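Local coordinates for esterase family protein (Staphylococcus aureus, PDB 7L0A) that probably hydrolyses S-formylglutathione to formate and glutathione, as a serine esterase of the esterase D family with the alpha/beta-hydrolase fold, at residues B[14-19]-B[104-109]; B[21-26]-B[84-89]; B[97-102]-B[136-141]; B[118-123]-B[145-150]. All blocks are in the same frame, centred on the assembly; numbering follows the deposited sequence. Where two conformers were deposited one is given.

Contact 1. Residues B[14-19]-B[104-109]; sequences LNYHSP and LEVYDY
Glu-105 OE1 is gripped by two hydroxyls from the strand side: Tyr-16 OH donates to its anti lone pair at 2.7 Å and Ser-18 OG to its syn lone pair, also at 2.7 Å. The carboxylate oxygen lies at the edge of the Tyr-16 ring, in its plane. One face of that ring takes CE2 of Tyr-109, 3.8 Å above the plane and nearer the ring's margin than its centre; the two ring planes are inclined by 31°. A tyrosine at 16 thus offers both a flat apolar face and a hydroxyl for the buried carboxylate. CG of Glu-105 stands anti to the backbone N (chi1 166°), sending its extended chain out from the helix to the loop after the strand, where OE2 has a further hydrogen bond with Thr-20. Tyr-109 also stacks on Phe-38 of the second subunit. The contact packs helix 99-113 on the antiparallel edge of the alpha/beta-hydrolase sheet; in this dimer that edge strand also pairs with a strand of the second subunit.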
loop_
_atom_site.group_PDB
_atom_site.type_symbol
_atom_site.label_atom_id
_atom_site.label_comp_id
_atom_site.label_asym_id
_atom_site.label_seq_id
_atom_site.Cartn_x
_atom_site.Cartn_y
_atom_site.Cartn_z
ATOM N N LEU B 14 1.720 -1.001 4.627
ATOM C CA LEU B 14 1.525 0.440 4.646
ATOM C C LEU B 14 1.612 0.969 6.069
ATOM O O LEU B 14 0.934 0.461 6.962
ATOM C CB LEU B 14 0.151 0.773 4.018
ATOM C CG LEU B 14 -0.281 2.209 3.750
ATOM C CD1 LEU B 14 -1.254 2.198 2.572
ATOM C CD2 LEU B 14 -0.912 2.861 4.976
ATOM N N ASN B 15 2.433 1.999 6.266
ATOM C CA ASN B 15 2.608 2.694 7.546
ATOM C C ASN B 15 2.121 4.116 7.326
ATOM O O ASN B 15 2.641 4.817 6.465
ATOM C CB ASN B 15 4.082 2.665 7.972
ATOM C CG ASN B 15 4.335 3.276 9.322
ATOM O OD1 ASN B 15 3.715 4.250 9.703
ATOM N ND2 ASN B 15 5.298 2.719 10.041
ATOM N N TYR B 16 1.109 4.545 8.078
ATOM C CA TYR B 16 0.547 5.873 7.847
ATOM C C TYR B 16 0.212 6.508 9.187
ATOM O O TYR B 16 0.075 5.824 10.193
ATOM C CB TYR B 16 -0.699 5.837 6.926
ATOM C CG TYR B 16 -1.976 5.366 7.564
ATOM C CD1 TYR B 16 -2.146 4.042 8.009
ATOM C CD2 TYR B 16 -2.995 6.260 7.792
ATOM C CE1 TYR B 16 -3.342 3.647 8.632
ATOM C CE2 TYR B 16 -4.161 5.876 8.420
ATOM C CZ TYR B 16 -4.331 4.582 8.842
ATOM O OH TYR B 16 -5.495 4.189 9.472
ATOM N N HIS B 17 0.117 7.834 9.193
ATOM C CA HIS B 17 -0.403 8.540 10.362
ATOM C C HIS B 17 -1.932 8.545 10.342
ATOM O O HIS B 17 -2.552 9.012 9.389
ATOM C CB HIS B 17 0.117 9.976 10.398
ATOM C CG HIS B 17 -0.329 10.715 11.612
ATOM N ND1 HIS B 17 -1.509 11.423 11.659
ATOM C CD2 HIS B 17 0.232 10.823 12.833
ATOM C CE1 HIS B 17 -1.641 11.961 12.859
ATOM N NE2 HIS B 17 -0.603 11.603 13.593
ATOM N N SER B 18 -2.538 7.981 11.377
ATOM C CA SER B 18 -3.984 7.899 11.500
ATOM C C SER B 18 -4.538 9.158 12.153
ATOM O O SER B 18 -4.183 9.444 13.300
ATOM C CB SER B 18 -4.356 6.702 12.348
ATOM O OG SER B 18 -5.708 6.726 12.724
ATOM N N PRO B 19 -5.361 9.947 11.437
ATOM C CA PRO B 19 -6.031 11.103 12.076
ATOM C C PRO B 19 -6.897 10.706 13.250
ATOM O O PRO B 19 -6.982 11.455 14.241
ATOM C CB PRO B 19 -6.867 11.693 10.940
ATOM C CG PRO B 19 -6.334 11.116 9.670
ATOM C CD PRO B 19 -5.673 9.792 10.001
ATOM N N LEU B 104 -13.403 2.267 10.722
ATOM C CA LEU B 104 -14.125 2.929 9.637
ATOM C C LEU B 104 -13.201 3.860 8.858
ATOM O O LEU B 104 -13.367 4.025 7.647
ATOM C CB LEU B 104 -15.346 3.658 10.183
ATOM C CG LEU B 104 -16.416 2.692 10.682
ATOM C CD1 LEU B 104 -17.540 3.481 11.321
ATOM C CD2 LEU B 104 -16.982 1.815 9.585
ATOM N N GLU B 105 -12.219 4.464 9.527
ATOM C CA GLU B 105 -11.198 5.236 8.828
ATOM C C GLU B 105 -10.395 4.344 7.892
ATOM O O GLU B 105 -10.141 4.720 6.738
ATOM C CB GLU B 105 -10.279 5.916 9.839
ATOM C CG GLU B 105 -8.995 6.467 9.186
ATOM C CD GLU B 105 -7.976 6.926 10.200
ATOM O OE1 GLU B 105 -6.965 6.261 10.345
ATOM O OE2 GLU B 105 -8.256 7.934 10.926
ATOM N N VAL B 106 -9.959 3.173 8.374
ATOM C CA VAL B 106 -9.197 2.267 7.515
ATOM C C VAL B 106 -10.028 1.916 6.285
ATOM O O VAL B 106 -9.539 1.957 5.144
ATOM C CB VAL B 106 -8.761 1.002 8.276
ATOM C CG1 VAL B 106 -8.130 0.019 7.327
ATOM C CG2 VAL B 106 -7.787 1.359 9.387
ATOM N N TYR B 107 -11.298 1.572 6.507
ATOM C CA TYR B 107 -12.205 1.259 5.411
ATOM C C TYR B 107 -12.226 2.391 4.388
ATOM O O TYR B 107 -12.031 2.164 3.182
ATOM C CB TYR B 107 -13.621 0.985 5.949
ATOM C CG TYR B 107 -14.604 0.625 4.857
ATOM C CD1 TYR B 107 -15.165 1.608 4.034
ATOM C CD2 TYR B 107 -14.962 -0.698 4.627
ATOM C CE1 TYR B 107 -16.027 1.248 2.985
ATOM C CE2 TYR B 107 -15.848 -1.052 3.617
ATOM C CZ TYR B 107 -16.368 -0.084 2.796
ATOM O OH TYR B 107 -17.224 -0.434 1.764
ATOM N N ASP B 108 -12.444 3.618 4.858
ATOM C CA ASP B 108 -12.569 4.750 3.949
ATOM C C ASP B 108 -11.261 4.985 3.201
ATOM O O ASP B 108 -11.268 5.178 1.979
ATOM C CB ASP B 108 -12.991 5.993 4.727
ATOM C CG ASP B 108 -14.464 5.978 5.126
ATOM O OD1 ASP B 108 -15.230 5.102 4.655
ATOM O OD2 ASP B 108 -14.851 6.863 5.925
ATOM N N TYR B 109 -10.127 4.964 3.918
ATOM C CA TYR B 109 -8.827 5.260 3.323
ATOM C C TYR B 109 -8.477 4.256 2.222
ATOM O O TYR B 109 -8.108 4.632 1.100
ATOM C CB TYR B 109 -7.772 5.262 4.439
ATOM C CG TYR B 109 -6.336 5.553 4.078
ATOM C CD1 TYR B 109 -5.986 6.605 3.228
ATOM C CD2 TYR B 109 -5.319 4.800 4.636
ATOM C CE1 TYR B 109 -4.675 6.868 2.917
ATOM C CE2 TYR B 109 -3.997 5.051 4.328
ATOM C CZ TYR B 109 -3.689 6.107 3.479
ATOM O OH TYR B 109 -2.358 6.361 3.191
#

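Contact 2. Residues B[21-26]-B[84-89]; sequences IGMHQN and NVDHSA
Three flat polar groups meet here, the amides of Gln-25 and Asn-84 and the carboxylate of Asp-86, their planes turned by 31° between the amides and 83° between Gln-25 and Asp-86. Each amide gives N-H bonds close to its own plane, whereas both oxygens of Asp-86 are met from above the carboxylate. They tie the start of strand 24-32 to the loop that leaves strand 79-83, two neighbours in the central sheet of the alpha/beta-hydrolase fold. Gln-25 suits the junction because its amide both accepts and donates, in nearly straight bonds: OE1 takes ND2 of Asn-84 at 3.1 Å, tilted from the glutamine's carbonyl plane, and NE2 gives to OD2 of Asp-86 at 3.0 Å. A bend at chi2 (-65°) folds the glutamine chain so that both ends of the amide find partners. Asn-84 ND2 also reaches Asp-86 OD1 at 3.0 Å, closing a ring of three side chains. A water links Gln-25 OE1 to the backbone N of Asp-86, and Tyr-102 OH is hydrogen-bonded to Asn-84 O. At the other end of the contact Ile-21 CD1 comes loosely against Ala-89 CB. Where the loop leaves strand 79-83, Asn-84 N donates to Asn-26 O at 2.9 Å, carrying the antiparallel pairing one step further.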
loop_
_atom_site.group_PDB
_atom_site.type_symbol
_atom_site.label_atom_id
_atom_site.label_comp_id
_atom_site.label_asym_id
_atom_site.label_seq_id
_atom_site.Cartn_x
_atom_site.Cartn_y
_atom_site.Cartn_z
ATOM N N ILE B 21 -6.666 7.917 15.411
ATOM C CA ILE B 21 -5.904 7.505 16.586
ATOM C C ILE B 21 -4.928 8.583 16.994
ATOM O O ILE B 21 -4.624 8.731 18.179
ATOM C CB ILE B 21 -5.186 6.165 16.296
ATOM C CG1 ILE B 21 -6.234 5.085 15.993
ATOM C CG2 ILE B 21 -4.306 5.755 17.497
ATOM C CD1 ILE B 21 -7.135 4.718 17.165
ATOM N N GLY B 22 -4.433 9.356 16.038
ATOM C CA GLY B 22 -3.450 10.364 16.314
ATOM C C GLY B 22 -2.036 9.870 16.392
ATOM O O GLY B 22 -1.177 10.582 16.919
ATOM N N MET B 23 -1.758 8.678 15.869
ATOM C CA MET B 23 -0.397 8.171 15.807
ATOM C C MET B 23 -0.280 7.263 14.597
ATOM O O MET B 23 -1.260 7.017 13.881
ATOM C CB MET B 23 0.016 7.428 17.076
ATOM C CG MET B 23 -0.920 6.364 17.511
ATOM S SD MET B 23 -0.395 5.693 19.114
ATOM C CE MET B 23 1.054 4.798 18.564
ATOM N N HIS B 24 0.931 6.775 14.357
ATOM C CA HIS B 24 1.152 5.915 13.210
ATOM C C HIS B 24 0.567 4.531 13.444
ATOM O O HIS B 24 0.536 4.016 14.574
ATOM C CB HIS B 24 2.634 5.823 12.938
ATOM C CG HIS B 24 3.260 7.131 12.582
ATOM N ND1 HIS B 24 4.006 7.853 13.480
ATOM C CD2 HIS B 24 3.225 7.858 11.439
ATOM C CE1 HIS B 24 4.444 8.944 12.897
ATOM N NE2 HIS B 24 3.963 8.992 11.664
ATOM N N GLN B 25 0.083 3.944 12.343
ATOM C CA GLN B 25 -0.526 2.630 12.327
ATOM C C GLN B 25 -0.038 1.884 11.103
ATOM O O GLN B 25 0.194 2.492 10.051
ATOM C CB GLN B 25 -2.048 2.676 12.288
ATOM C CG GLN B 25 -2.686 3.216 13.546
ATOM C CD GLN B 25 -2.445 2.336 14.746
ATOM O OE1 GLN B 25 -2.814 1.169 14.767
ATOM N NE2 GLN B 25 -1.823 2.901 15.776
ATOM N N ASN B 26 0.108 0.576 11.250
ATOM C CA ASN B 26 0.470 -0.293 10.133
ATOM C C ASN B 26 -0.747 -1.047 9.617
ATOM O O ASN B 26 -1.610 -1.476 10.396
ATOM C CB ASN B 26 1.550 -1.302 10.532
ATOM C CG ASN B 26 2.870 -0.658 10.791
ATOM O OD1 ASN B 26 3.328 0.136 9.999
ATOM N ND2 ASN B 26 3.510 -1.011 11.890
ATOM N N ASN B 84 -3.626 -3.047 11.843
ATOM C CA ASN B 84 -3.185 -3.196 13.221
ATOM C C ASN B 84 -4.201 -2.559 14.169
ATOM O O ASN B 84 -4.696 -1.461 13.926
ATOM C CB ASN B 84 -1.844 -2.520 13.453
ATOM C CG ASN B 84 -1.381 -2.635 14.879
ATOM O OD1 ASN B 84 -0.992 -3.711 15.334
ATOM N ND2 ASN B 84 -1.472 -1.528 15.626
ATOM N N VAL B 85 -4.492 -3.255 15.264
ATOM C CA VAL B 85 -5.391 -2.744 16.293
ATOM C C VAL B 85 -4.638 -2.703 17.621
ATOM O O VAL B 85 -4.166 -3.739 18.114
ATOM C CB VAL B 85 -6.672 -3.592 16.392
ATOM C CG1 VAL B 85 -7.574 -3.038 17.465
ATOM C CG2 VAL B 85 -7.348 -3.674 15.057
ATOM N N ASP B 86 -4.444 -1.504 18.144
ATOM C CA ASP B 86 -3.798 -1.346 19.445
ATOM C C ASP B 86 -4.804 -1.608 20.565
ATOM O O ASP B 86 -5.993 -1.287 20.437
ATOM C CB ASP B 86 -3.243 0.064 19.622
ATOM C CG ASP B 86 -2.024 0.328 18.762
ATOM O OD1 ASP B 86 -1.276 -0.639 18.469
ATOM O OD2 ASP B 86 -1.815 1.504 18.391
ATOM N N HIS B 87 -4.325 -2.188 21.672
ATOM C CA HIS B 87 -5.216 -2.440 22.807
ATOM C C HIS B 87 -5.954 -1.186 23.246
ATOM O O HIS B 87 -7.135 -1.241 23.602
ATOM C CB HIS B 87 -4.434 -2.991 23.998
ATOM C CG HIS B 87 -3.956 -4.394 23.801
ATOM N ND1 HIS B 87 -3.593 -5.195 24.856
ATOM C CD2 HIS B 87 -3.793 -5.137 22.682
ATOM C CE1 HIS B 87 -3.225 -6.379 24.394
ATOM N NE2 HIS B 87 -3.358 -6.373 23.081
ATOM N N SER B 88 -5.264 -0.053 23.258
ATOM C CA SER B 88 -5.856 1.168 23.781
ATOM C C SER B 88 -7.001 1.674 22.913
ATOM O O SER B 88 -7.800 2.490 23.388
ATOM C CB SER B 88 -4.779 2.244 23.913
ATOM O OG SER B 88 -4.011 2.331 22.712
ATOM N N ALA B 89 -7.130 1.197 21.668
ATOM C CA ALA B 89 -8.212 1.676 20.807
ATOM C C ALA B 89 -9.576 1.298 21.364
ATOM O O ALA B 89 -10.554 2.039 21.188
ATOM C CB ALA B 89 -8.055 1.129 19.389
HETATM O O HOH W 1 -5.323 0.917 16.536
#

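Contact 3. Residues B[97-102]-B[136-141]; sequences HSYYDY and IKFALT
Lys-137 meets Tyr-100 with the aliphatic end of its chain: the extended side chain crosses the tyrosine at about a right angle and sets CE 3.9 Å from CD1 of Tyr-100. A long lysine suits this place, since its methylenes can pack while NZ goes on to a hydrogen bond with Glu-185 O. Phe-138 follows and is the apolar centre of an aromatic cluster with Tyr-99 and Tyr-100. Its CE1 lies 3.5 Å from CD1 of Tyr-100, yet the two rings, only 13° from parallel, share little face area. The other meta carbon of Phe-138, CE2, lies 3.8 Å from CE2 of Tyr-99, with the planes inclined by 43°. Thr-141 comes last, at the edge of the Tyr-100 ring, OG1 standing 3.2 Å from CE1. That hydroxyl donates to Lys-137 O at 2.7 Å, one turn back; its chi1 of 62° folds OG1 over the helix backbone, so a threonine can satisfy its polar group here without a partner across the contact. Tyr-100 OH is instead hydrogen-bonded to Gln-142. Together these side chains join the first turn of helix 99-113 to the C-terminal part of helix 130-141, with Leu-53 of strand 49-53 touching both Tyr-99 and Phe-138, and Leu-191 of helix 188-197 touching Lys-137 and Thr-141.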
loop_
_atom_site.group_PDB
_atom_site.type_symbol
_atom_site.label_atom_id
_atom_site.label_comp_id
_atom_site.label_asym_id
_atom_site.label_seq_id
_atom_site.Cartn_x
_atom_site.Cartn_y
_atom_site.Cartn_z
ATOM N N HIS B 97 -12.594 8.736 18.548
ATOM C CA HIS B 97 -11.194 8.400 18.321
ATOM C C HIS B 97 -10.895 6.978 18.744
ATOM O O HIS B 97 -9.739 6.662 19.056
ATOM C CB HIS B 97 -10.304 9.372 19.078
ATOM C CG HIS B 97 -10.509 10.788 18.663
ATOM N ND1 HIS B 97 -9.755 11.385 17.680
ATOM C CD2 HIS B 97 -11.422 11.710 19.051
ATOM C CE1 HIS B 97 -10.164 12.629 17.506
ATOM N NE2 HIS B 97 -11.183 12.847 18.318
ATOM N N SER B 98 -11.904 6.126 18.770
ATOM C CA SER B 98 -11.810 4.782 19.320
ATOM C C SER B 98 -11.790 3.750 18.195
ATOM O O SER B 98 -11.887 4.091 17.012
ATOM C CB SER B 98 -12.975 4.529 20.279
ATOM O OG SER B 98 -12.907 5.366 21.442
ATOM N N TYR B 99 -11.651 2.479 18.594
ATOM C CA TYR B 99 -11.659 1.326 17.689
ATOM C C TYR B 99 -12.690 1.428 16.581
ATOM O O TYR B 99 -12.360 1.220 15.402
ATOM C CB TYR B 99 -11.909 0.052 18.545
ATOM C CG TYR B 99 -12.097 -1.228 17.761
ATOM C CD1 TYR B 99 -11.010 -1.874 17.225
ATOM C CD2 TYR B 99 -13.338 -1.788 17.587
ATOM C CE1 TYR B 99 -11.151 -3.027 16.483
ATOM C CE2 TYR B 99 -13.503 -2.946 16.836
ATOM C CZ TYR B 99 -12.391 -3.576 16.314
ATOM O OH TYR B 99 -12.539 -4.745 15.587
ATOM N N TYR B 100 -13.943 1.710 16.944
ATOM C CA TYR B 100 -15.021 1.821 15.964
ATOM C C TYR B 100 -14.671 2.837 14.883
ATOM O O TYR B 100 -14.718 2.529 13.684
ATOM C CB TYR B 100 -16.318 2.215 16.672
ATOM C CG TYR B 100 -17.513 2.411 15.805
ATOM C CD1 TYR B 100 -18.303 1.334 15.404
ATOM C CD2 TYR B 100 -17.882 3.675 15.409
ATOM C CE1 TYR B 100 -19.444 1.550 14.625
ATOM C CE2 TYR B 100 -18.987 3.884 14.608
ATOM C CZ TYR B 100 -19.757 2.813 14.221
ATOM O OH TYR B 100 -20.867 3.036 13.436
ATOM N N ASP B 101 -14.253 4.042 15.295
ATOM C CA ASP B 101 -13.965 5.103 14.343
ATOM C C ASP B 101 -12.744 4.753 13.508
ATOM O O ASP B 101 -12.676 5.090 12.317
ATOM C CB ASP B 101 -13.750 6.399 15.094
ATOM C CG ASP B 101 -14.854 6.635 16.133
ATOM O OD1 ASP B 101 -15.954 7.061 15.699
ATOM O OD2 ASP B 101 -14.644 6.339 17.344
ATOM N N TYR B 102 -11.763 4.119 14.139
ATOM C CA TYR B 102 -10.518 3.778 13.460
ATOM C C TYR B 102 -10.742 2.749 12.360
ATOM O O TYR B 102 -10.218 2.902 11.246
ATOM C CB TYR B 102 -9.503 3.275 14.485
ATOM C CG TYR B 102 -8.288 2.606 13.912
ATOM C CD1 TYR B 102 -7.422 3.277 13.054
ATOM C CD2 TYR B 102 -8.035 1.262 14.181
ATOM C CE1 TYR B 102 -6.306 2.631 12.530
ATOM C CE2 TYR B 102 -6.936 0.614 13.642
ATOM C CZ TYR B 102 -6.093 1.313 12.825
ATOM O OH TYR B 102 -4.978 0.665 12.290
ATOM N N ILE B 136 -19.122 -8.344 14.824
ATOM C CA ILE B 136 -20.552 -8.287 15.114
ATOM C C ILE B 136 -20.990 -6.856 15.411
ATOM O O ILE B 136 -22.097 -6.453 15.021
ATOM C CB ILE B 136 -20.923 -9.254 16.252
ATOM C CG1 ILE B 136 -22.440 -9.496 16.293
ATOM C CG2 ILE B 136 -20.474 -8.791 17.610
ATOM C CD1 ILE B 136 -22.970 -10.278 15.115
ATOM N N LYS B 137 -20.116 -6.042 16.025
ATOM C CA LYS B 137 -20.502 -4.638 16.239
ATOM C C LYS B 137 -20.670 -3.906 14.900
ATOM O O LYS B 137 -21.629 -3.152 14.718
ATOM C CB LYS B 137 -19.473 -3.930 17.117
ATOM C CG LYS B 137 -19.743 -2.450 17.259
ATOM C CD LYS B 137 -19.121 -1.840 18.502
ATOM C CE LYS B 137 -19.587 -0.375 18.645
ATOM N NZ LYS B 137 -19.341 0.204 19.995
ATOM N N PHE B 138 -19.759 -4.117 13.946
ATOM C CA PHE B 138 -19.893 -3.480 12.637
ATOM C C PHE B 138 -21.065 -4.054 11.857
ATOM O O PHE B 138 -21.751 -3.314 11.150
ATOM C CB PHE B 138 -18.576 -3.591 11.838
ATOM C CG PHE B 138 -17.464 -2.750 12.414
ATOM C CD1 PHE B 138 -17.565 -1.368 12.462
ATOM C CD2 PHE B 138 -16.333 -3.352 12.923
ATOM C CE1 PHE B 138 -16.554 -0.611 13.021
ATOM C CE2 PHE B 138 -15.300 -2.604 13.480
ATOM C CZ PHE B 138 -15.430 -1.232 13.542
ATOM N N ALA B 139 -21.328 -5.356 11.985
ATOM C CA ALA B 139 -22.498 -5.931 11.330
ATOM C C ALA B 139 -23.798 -5.283 11.792
ATOM O O ALA B 139 -24.726 -5.139 10.984
ATOM C CB ALA B 139 -22.573 -7.436 11.586
ATOM N N LEU B 140 -23.878 -4.896 13.059
ATOM C CA LEU B 140 -25.108 -4.378 13.628
ATOM C C LEU B 140 -25.189 -2.859 13.647
ATOM O O LEU B 140 -26.253 -2.338 13.982
ATOM C CB LEU B 140 -25.292 -4.908 15.057
ATOM C CG LEU B 140 -25.376 -6.430 15.225
ATOM C CD1 LEU B 140 -25.289 -6.904 16.660
ATOM C CD2 LEU B 140 -26.674 -6.974 14.600
ATOM N N THR B 141 -24.116 -2.152 13.300
ATOM C CA THR B 141 -24.115 -0.689 13.201
ATOM C C THR B 141 -23.791 -0.159 11.809
ATOM O O THR B 141 -24.129 0.996 11.512
ATOM C CB THR B 141 -23.118 -0.081 14.201
ATOM O OG1 THR B 141 -21.792 -0.545 13.880
ATOM C CG2 THR B 141 -23.491 -0.469 15.642
#

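Contact 4. Residues B[118-123]-B[145-150]; sequences KKRDDN and KFAKAV
The backbones of Asn-123 and Ala-147 are joined by one hydrogen bond, Ala-147 N to Asn-123 O at 2.9 Å, and the same oxygen receives a CA-H...O contact from Phe-146 CA at 3.4 Å. CG of Arg-120 is anti to the backbone N (chi1 174°) and the chain runs extended to NE, which lays a guanidinium face over the backbone of 145-147: Ala-147 CA sits 3.8 Å above the centre of that plane. Phe-146 O also lies over a face, but at angles too poor for a bond; the polar partner of NE is Gly-143 O. The small Ala-147 suits such close packing, its CB lying 3.8 Å from Asp-121 CA. A water bridges Arg-120 NH1 and Ala-147 O, and another joins Lys-118 O to Lys-145 O. Asn-123 suits its turn because an amide both gives and accepts: ND2 donates to Lys-119 O at 2.8 Å, from above the carbonyl plane, and also to Ser-117 O, while OD1 is hydrogen-bonded to His-111 NE2. Here a short 3-10 turn leads into strand 123-128 beside the entry to strand 148-152, the parallel neighbours that flank helix 130-141 in a beta-alpha-beta crossover of the alpha/beta-hydrolase sheet.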
loop_
_atom_site.group_PDB
_atom_site.type_symbol
_atom_site.label_atom_id
_atom_site.label_comp_id
_atom_site.label_asym_id
_atom_site.label_seq_id
_atom_site.Cartn_x
_atom_site.Cartn_y
_atom_site.Cartn_z
ATOM N N LYS B 118 -16.758 -0.320 -3.841
ATOM C CA LYS B 118 -17.506 0.396 -2.821
ATOM C C LYS B 118 -18.919 -0.112 -2.671
ATOM O O LYS B 118 -19.665 0.410 -1.826
ATOM C CB LYS B 118 -17.520 1.882 -3.152
ATOM C CG LYS B 118 -16.136 2.512 -3.064
ATOM C CD LYS B 118 -16.090 3.917 -3.615
ATOM C CE LYS B 118 -14.713 4.538 -3.427
ATOM N NZ LYS B 118 -14.668 5.966 -3.847
ATOM N N LYS B 119 -19.303 -1.119 -3.452
ATOM C CA LYS B 119 -20.635 -1.690 -3.347
ATOM C C LYS B 119 -20.755 -2.633 -2.153
ATOM O O LYS B 119 -19.867 -3.445 -1.895
ATOM C CB LYS B 119 -20.983 -2.472 -4.608
ATOM C CG LYS B 119 -20.849 -1.658 -5.890
ATOM C CD LYS B 119 -21.127 -2.539 -7.097
ATOM C CE LYS B 119 -20.871 -1.775 -8.382
ATOM N NZ LYS B 119 -21.506 -0.428 -8.324
ATOM N N ARG B 120 -21.893 -2.544 -1.469
ATOM C CA ARG B 120 -22.167 -3.398 -0.318
ATOM C C ARG B 120 -21.994 -4.873 -0.650
ATOM O O ARG B 120 -21.416 -5.629 0.150
ATOM C CB ARG B 120 -23.589 -3.126 0.188
ATOM C CG ARG B 120 -24.033 -4.063 1.300
ATOM C CD ARG B 120 -25.427 -3.694 1.825
ATOM N NE ARG B 120 -25.689 -4.415 3.063
ATOM C CZ ARG B 120 -26.245 -5.618 3.138
ATOM N NH1 ARG B 120 -26.639 -6.262 2.040
ATOM N NH2 ARG B 120 -26.434 -6.178 4.336
ATOM N N ASP B 121 -22.506 -5.304 -1.812
ATOM C CA ASP B 121 -22.462 -6.722 -2.148
ATOM C C ASP B 121 -21.044 -7.235 -2.310
ATOM O O ASP B 121 -20.832 -8.454 -2.334
ATOM C CB ASP B 121 -23.231 -6.998 -3.446
ATOM C CG ASP B 121 -24.721 -7.091 -3.232
ATOM O OD1 ASP B 121 -25.169 -7.069 -2.061
ATOM O OD2 ASP B 121 -25.452 -7.185 -4.240
ATOM N N ASP B 122 -20.057 -6.335 -2.440
ATOM C CA ASP B 122 -18.664 -6.708 -2.645
ATOM C C ASP B 122 -17.801 -6.515 -1.405
ATOM O O ASP B 122 -16.580 -6.631 -1.488
ATOM C CB ASP B 122 -18.048 -5.898 -3.797
ATOM C CG ASP B 122 -18.685 -6.163 -5.138
ATOM O OD1 ASP B 122 -19.120 -7.309 -5.421
ATOM O OD2 ASP B 122 -18.742 -5.200 -5.940
ATOM N N ASN B 123 -18.392 -6.204 -0.254
ATOM C CA ASN B 123 -17.631 -5.910 0.947
ATOM C C ASN B 123 -18.047 -6.789 2.116
ATOM O O ASN B 123 -19.249 -6.906 2.423
ATOM C CB ASN B 123 -17.789 -4.435 1.332
ATOM C CG ASN B 123 -16.882 -3.530 0.524
ATOM O OD1 ASN B 123 -15.697 -3.375 0.858
ATOM N ND2 ASN B 123 -17.402 -2.984 -0.553
ATOM N N LYS B 145 -23.085 -1.280 4.890
ATOM C CA LYS B 145 -21.747 -1.266 4.323
ATOM C C LYS B 145 -21.240 -2.656 3.961
ATOM O O LYS B 145 -20.488 -2.798 2.993
ATOM C CB LYS B 145 -20.794 -0.614 5.334
ATOM C CG LYS B 145 -19.426 -0.209 4.848
ATOM C CD LYS B 145 -18.760 0.727 5.883
ATOM C CE LYS B 145 -18.524 2.141 5.329
ATOM N NZ LYS B 145 -19.389 3.189 5.892
ATOM N N PHE B 146 -21.649 -3.677 4.691
ATOM C CA PHE B 146 -21.117 -5.022 4.516
ATOM C C PHE B 146 -22.251 -5.982 4.195
ATOM O O PHE B 146 -23.262 -6.015 4.901
ATOM C CB PHE B 146 -20.396 -5.504 5.768
ATOM C CG PHE B 146 -19.262 -4.621 6.189
ATOM C CD1 PHE B 146 -18.049 -4.673 5.531
ATOM C CD2 PHE B 146 -19.416 -3.734 7.240
ATOM C CE1 PHE B 146 -17.018 -3.866 5.909
ATOM C CE2 PHE B 146 -18.383 -2.913 7.634
ATOM C CZ PHE B 146 -17.162 -2.992 6.971
ATOM N N ALA B 147 -22.063 -6.787 3.148
ATOM C CA ALA B 147 -23.080 -7.752 2.766
ATOM C C ALA B 147 -23.029 -9.000 3.631
ATOM O O ALA B 147 -24.055 -9.688 3.786
ATOM C CB ALA B 147 -22.905 -8.152 1.306
ATOM N N LYS B 148 -21.857 -9.313 4.160
ATOM C CA LYS B 148 -21.617 -10.560 4.874
ATOM C C LYS B 148 -20.625 -10.274 5.991
ATOM O O LYS B 148 -19.705 -9.467 5.814
ATOM C CB LYS B 148 -21.068 -11.657 3.973
ATOM C CG LYS B 148 -21.985 -11.974 2.801
ATOM C CD LYS B 148 -21.405 -13.078 1.939
ATOM C CE LYS B 148 -22.222 -13.231 0.668
ATOM N NZ LYS B 148 -21.965 -14.533 -0.003
ATOM N N ALA B 149 -20.800 -10.957 7.122
ATOM C CA ALA B 149 -19.969 -10.801 8.315
ATOM C C ALA B 149 -19.719 -12.174 8.917
ATOM O O ALA B 149 -20.653 -12.983 9.019
ATOM C CB ALA B 149 -20.678 -9.885 9.346
ATOM N N VAL B 150 -18.483 -12.427 9.331
ATOM C CA VAL B 150 -18.058 -13.722 9.840
ATOM C C VAL B 150 -17.341 -13.547 11.178
ATOM O O VAL B 150 -16.108 -13.398 11.248
ATOM C CB VAL B 150 -17.134 -14.440 8.837
ATOM C CG1 VAL B 150 -16.767 -15.813 9.356
ATOM C CG2 VAL B 150 -17.785 -14.556 7.465
HETATM O O HOH W 2 -20.034 -1.081 0.964
HETATM O O HOH W 3 -26.403 -9.551 2.100
#

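In the fold
All four contacts gather on the central mixed sheet and the helices packed against it. Contacts 1 and 2 lie about 10 Å apart between centres, on adjoining strands 9-17 and 24-32, and contact 2 falls within the chain span that contact 1 closes. Contact 3 shares helix 99-113 with contact 1, their centres about 14 Å apart, and its segments alternate with those of contact 1. Contact 4 is about 15 Å from contact 3, also alternating with it, and about 24 Å from contact 2, again between centres. Helix 99-113 thus connects the dimer-side antiparallel edge to the parallel strands and helix 130-141, which follows the predicted nucleophile Ser-129.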